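Local coordinates for NAP1-binding protein 2 (Saccharomyces cerevisiae, PDB 1YN8) that bridges the PTC1 phosphatase and the PBS2 kinase as an adaptor that restrains HOG signalling, the part given here being its SH3 domain, at residues Ala4-Leu18 with Lys46-Ile58. Sequence-based numbering, arbitrary orientation. Where two conformers were deposited one is given.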
# COMPACT_ATOMS: atom_id res chain seq x y z
N ALA A 4 5.28 -0.80 6.84
CA ALA A 4 3.88 -0.51 7.19
C ALA A 4 2.96 -1.77 7.10
O ALA A 4 3.38 -2.85 6.66
CB ALA A 4 3.35 0.58 6.30
N VAL A 5 1.72 -1.61 7.54
CA VAL A 5 0.68 -2.69 7.46
C VAL A 5 -0.65 -2.10 6.95
O VAL A 5 -1.00 -0.92 7.22
CB VAL A 5 0.48 -3.36 8.81
CG1 VAL A 5 0.01 -2.36 9.83
CG2 VAL A 5 -0.47 -4.59 8.72
N ALA A 6 -1.38 -2.93 6.21
CA ALA A 6 -2.73 -2.59 5.73
C ALA A 6 -3.79 -2.69 6.82
O ALA A 6 -3.95 -3.74 7.45
CB ALA A 6 -3.11 -3.47 4.53
N LEU A 7 -4.55 -1.61 6.97
CA LEU A 7 -5.66 -1.51 7.94
C LEU A 7 -6.96 -2.16 7.45
O LEU A 7 -7.71 -2.73 8.25
CB LEU A 7 -5.93 -0.03 8.26
CG LEU A 7 -4.86 0.78 8.99
CD1 LEU A 7 -5.30 2.25 9.12
CD2 LEU A 7 -4.53 0.21 10.37
N TYR A 8 -7.26 -2.00 6.15
CA TYR A 8 -8.51 -2.49 5.54
C TYR A 8 -8.26 -3.19 4.20
O TYR A 8 -7.27 -2.90 3.54
CB TYR A 8 -9.47 -1.31 5.29
CG TYR A 8 -9.50 -0.23 6.36
CD1 TYR A 8 -9.93 -0.49 7.65
CD2 TYR A 8 -9.10 1.08 6.05
CE1 TYR A 8 -9.97 0.53 8.62
CE2 TYR A 8 -9.12 2.09 6.99
CZ TYR A 8 -9.57 1.81 8.28
OH TYR A 8 -9.58 2.82 9.23
N ASP A 9 -9.20 -4.06 3.80
CA ASP A 9 -9.26 -4.58 2.42
C ASP A 9 -9.31 -3.40 1.44
O ASP A 9 -9.96 -2.36 1.72
CB ASP A 9 -10.52 -5.45 2.21
CG ASP A 9 -10.45 -6.79 2.90
OD1 ASP A 9 -9.39 -7.16 3.43
OD2 ASP A 9 -11.53 -7.48 2.91
N PHE A 10 -8.64 -3.52 0.30
CA PHE A 10 -8.72 -2.50 -0.76
C PHE A 10 -8.87 -3.16 -2.14
O PHE A 10 -7.97 -3.88 -2.58
CB PHE A 10 -7.49 -1.59 -0.72
CG PHE A 10 -7.42 -0.63 -1.87
CD1 PHE A 10 -8.42 0.33 -2.05
CD2 PHE A 10 -6.38 -0.70 -2.80
CE1 PHE A 10 -8.36 1.22 -3.12
CE2 PHE A 10 -6.32 0.18 -3.87
CZ PHE A 10 -7.31 1.13 -4.03
N GLU A 11 -10.01 -2.88 -2.77
CA GLU A 11 -10.44 -3.36 -4.09
C GLU A 11 -10.09 -2.30 -5.17
O GLU A 11 -10.70 -1.22 -5.21
CB GLU A 11 -11.95 -3.55 -4.05
CG GLU A 11 -12.60 -4.06 -5.34
CD GLU A 11 -12.52 -5.56 -5.45
OE1 GLU A 11 -12.84 -6.24 -4.45
OE2 GLU A 11 -12.17 -6.05 -6.54
N PRO A 12 -9.10 -2.59 -6.02
CA PRO A 12 -8.51 -1.62 -6.96
C PRO A 12 -9.40 -0.94 -8.03
O PRO A 12 -9.43 0.29 -8.10
CB PRO A 12 -7.39 -2.43 -7.63
CG PRO A 12 -7.09 -3.51 -6.68
CD PRO A 12 -8.39 -3.88 -6.09
N GLU A 13 -10.09 -1.68 -8.89
CA GLU A 13 -10.83 -1.04 -10.01
C GLU A 13 -9.96 -0.38 -11.10
O GLU A 13 -10.51 0.24 -12.02
CB GLU A 13 -11.80 0.05 -9.52
CG GLU A 13 -12.49 -0.15 -8.19
CD GLU A 13 -13.71 0.75 -8.06
OE1 GLU A 13 -13.70 1.65 -7.19
OE2 GLU A 13 -14.66 0.56 -8.86
N ASN A 14 -8.64 -0.47 -10.98
CA ASN A 14 -7.71 0.13 -11.95
C ASN A 14 -6.39 -0.64 -11.95
O ASN A 14 -5.96 -1.11 -10.90
CB ASN A 14 -7.41 1.58 -11.58
CG ASN A 14 -8.53 2.53 -11.95
OD1 ASN A 14 -8.91 2.64 -13.12
ND2 ASN A 14 -9.04 3.26 -10.96
N ASP A 15 -5.74 -0.74 -13.11
CA ASP A 15 -4.45 -1.43 -13.24
C ASP A 15 -3.28 -0.77 -12.50
O ASP A 15 -2.24 -1.40 -12.30
CB ASP A 15 -4.08 -1.61 -14.72
CG ASP A 15 -4.50 -2.95 -15.28
OD1 ASP A 15 -4.96 -3.82 -14.50
OD2 ASP A 15 -4.37 -3.15 -16.51
N ASN A 16 -3.44 0.50 -12.14
CA ASN A 16 -2.40 1.27 -11.45
C ASN A 16 -2.39 1.01 -9.92
O ASN A 16 -1.40 1.31 -9.25
CB ASN A 16 -2.66 2.76 -11.72
CG ASN A 16 -1.40 3.60 -11.81
OD1 ASN A 16 -0.29 3.15 -11.47
ND2 ASN A 16 -1.55 4.83 -12.27
N GLU A 17 -3.49 0.45 -9.40
CA GLU A 17 -3.71 0.30 -7.95
C GLU A 17 -3.37 -1.13 -7.47
O GLU A 17 -3.58 -2.11 -8.21
CB GLU A 17 -5.15 0.69 -7.60
CG GLU A 17 -5.50 2.16 -7.95
CD GLU A 17 -6.99 2.51 -7.89
OE1 GLU A 17 -7.82 1.78 -7.29
OE2 GLU A 17 -7.36 3.55 -8.50
N LEU A 18 -2.79 -1.25 -6.27
CA LEU A 18 -2.34 -2.52 -5.69
C LEU A 18 -3.39 -3.07 -4.73
O LEU A 18 -3.69 -2.43 -3.73
CB LEU A 18 -1.02 -2.33 -4.92
CG LEU A 18 -0.32 -3.56 -4.32
CD1 LEU A 18 0.30 -4.41 -5.45
CD2 LEU A 18 0.73 -3.21 -3.28
N LYS A 46 5.53 -7.18 -6.42
CA LYS A 46 4.48 -6.35 -7.03
C LYS A 46 4.46 -4.98 -6.38
O LYS A 46 4.74 -4.85 -5.17
CB LYS A 46 3.10 -7.03 -6.85
CG LYS A 46 2.94 -8.39 -7.57
CD LYS A 46 1.53 -8.90 -7.30
CE LYS A 46 1.32 -10.35 -7.66
NZ LYS A 46 0.09 -10.85 -6.94
N THR A 47 4.12 -3.94 -7.14
CA THR A 47 4.04 -2.57 -6.59
C THR A 47 2.91 -1.79 -7.27
O THR A 47 2.63 -1.98 -8.45
CB THR A 47 5.40 -1.81 -6.75
OG1 THR A 47 5.34 -0.50 -6.17
CG2 THR A 47 5.77 -1.68 -8.19
N GLY A 48 2.29 -0.88 -6.52
CA GLY A 48 1.22 -0.03 -7.07
C GLY A 48 0.68 0.98 -6.07
O GLY A 48 1.21 1.09 -4.97
N LEU A 49 -0.36 1.71 -6.47
CA LEU A 49 -0.95 2.76 -5.62
C LEU A 49 -2.01 2.23 -4.66
O LEU A 49 -2.88 1.41 -5.04
CB LEU A 49 -1.54 3.89 -6.47
CG LEU A 49 -0.53 4.91 -7.01
CD1 LEU A 49 0.31 4.33 -8.13
CD2 LEU A 49 -1.23 6.16 -7.47
N VAL A 50 -1.94 2.74 -3.43
CA VAL A 50 -2.92 2.44 -2.37
C VAL A 50 -3.38 3.75 -1.68
O VAL A 50 -2.64 4.75 -1.67
CB VAL A 50 -2.34 1.48 -1.31
CG1 VAL A 50 -1.81 0.19 -2.00
CG2 VAL A 50 -1.22 2.17 -0.47
N PRO A 51 -4.58 3.75 -1.08
CA PRO A 51 -5.01 4.95 -0.36
C PRO A 51 -4.12 5.26 0.87
O PRO A 51 -3.81 4.36 1.65
CB PRO A 51 -6.44 4.60 0.09
CG PRO A 51 -6.88 3.43 -0.78
CD PRO A 51 -5.60 2.68 -1.02
N GLU A 52 -3.78 6.55 1.06
CA GLU A 52 -2.96 7.00 2.20
C GLU A 52 -3.56 6.60 3.56
O GLU A 52 -2.82 6.25 4.52
CB GLU A 52 -2.78 8.51 2.12
CG GLU A 52 -1.70 9.05 3.04
CD GLU A 52 -1.52 10.55 2.89
OE1 GLU A 52 -2.39 11.21 2.29
OE2 GLU A 52 -0.50 11.07 3.39
N GLU A 53 -4.89 6.68 3.67
CA GLU A 53 -5.57 6.35 4.94
C GLU A 53 -5.77 4.83 5.23
O GLU A 53 -6.35 4.47 6.28
CB GLU A 53 -6.93 7.08 5.02
CG GLU A 53 -6.84 8.66 5.05
CD GLU A 53 -5.85 9.19 6.10
OE1 GLU A 53 -6.01 8.86 7.30
OE2 GLU A 53 -4.90 9.95 5.72
N PHE A 54 -5.35 3.94 4.31
CA PHE A 54 -5.55 2.49 4.44
C PHE A 54 -4.30 1.76 4.98
O PHE A 54 -4.30 0.53 5.07
CB PHE A 54 -5.94 1.86 3.08
CG PHE A 54 -7.44 1.91 2.76
CD1 PHE A 54 -8.15 3.12 2.79
CD2 PHE A 54 -8.14 0.76 2.38
CE1 PHE A 54 -9.50 3.18 2.47
CE2 PHE A 54 -9.51 0.81 2.06
CZ PHE A 54 -10.17 2.03 2.11
N VAL A 55 -3.23 2.52 5.29
CA VAL A 55 -2.03 1.90 5.92
C VAL A 55 -1.58 2.62 7.19
O VAL A 55 -1.85 3.82 7.34
CB VAL A 55 -0.80 1.77 4.96
CG1 VAL A 55 -1.19 1.14 3.64
CG2 VAL A 55 -0.07 3.11 4.76
N SER A 56 -0.87 1.89 8.05
CA SER A 56 -0.27 2.43 9.26
C SER A 56 1.22 2.03 9.30
O SER A 56 1.58 0.91 8.89
CB SER A 56 -0.97 1.88 10.48
OG SER A 56 -0.48 2.50 11.65
N TYR A 57 2.06 2.93 9.80
CA TYR A 57 3.51 2.67 9.88
C TYR A 57 3.82 1.85 11.13
O TYR A 57 3.27 2.10 12.19
CB TYR A 57 4.31 3.97 9.84
CG TYR A 57 4.24 4.62 8.48
CD1 TYR A 57 4.87 4.04 7.37
CD2 TYR A 57 3.50 5.77 8.28
CE1 TYR A 57 4.79 4.62 6.10
CE2 TYR A 57 3.40 6.35 7.01
CZ TYR A 57 4.03 5.76 5.93
OH TYR A 57 3.91 6.35 4.69
N ILE A 58 4.72 0.88 10.98
CA ILE A 58 5.11 -0.03 12.06
C ILE A 58 6.15 0.65 12.98
O ILE A 58 7.22 1.06 12.54
CB ILE A 58 5.61 -1.40 11.48
CG1 ILE A 58 4.40 -2.23 11.01
CG2 ILE A 58 6.47 -2.18 12.50
CD1 ILE A 58 4.72 -3.45 10.12
O HOH W 1 -7.67 5.26 8.44
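Pro51 sets the CD-CG edge of its pyrrolidine down on one face of Phe10, CD 3.6 Å from the ring centroid and almost on the normal, a CH-pi contact. Phe10 reaches it because its CG swings anti to the backbone N (chi1 173°), while its ring edge is turned toward a face of Phe54 with the planes at 73°. That same Phe54 ring takes the edge of Tyr8 in a second T-shaped pair, Tyr8 CD2 standing over the ring centre, and Pro51 CG lies against the opposite face nearer the rim. With an alanine in place of Phe10, the CD-CG edge of Pro51 would probably lose the ring it rests on and a gap would be likely to open beside Phe54.

Toward the RT-loop stem, Leu18 CB rests 3.9 Å from Val50 CG1. Backbone bonds fasten both flanks of this apolar cluster. Leu18 N donates to Leu49 O (2.9 Å), and Leu49 N donates to Asn16 O. On the other flank, Val5 and Ser56 exchange a pair of N-H...O bonds between the antiparallel strands 2-6 and 55-57, and Leu7 N donates to Phe54 O (2.9 Å). At the polar edge, a water donates to Glu53 O (2.7 Å) and also hydrogen-bonds Tyr8 OH.

Tyr8, Phe10, Pro51 and Phe54 thus combine aromatic rings with a proline, consistent with the hydrophobic surface on which SH3 domains receive proline-rich ligands.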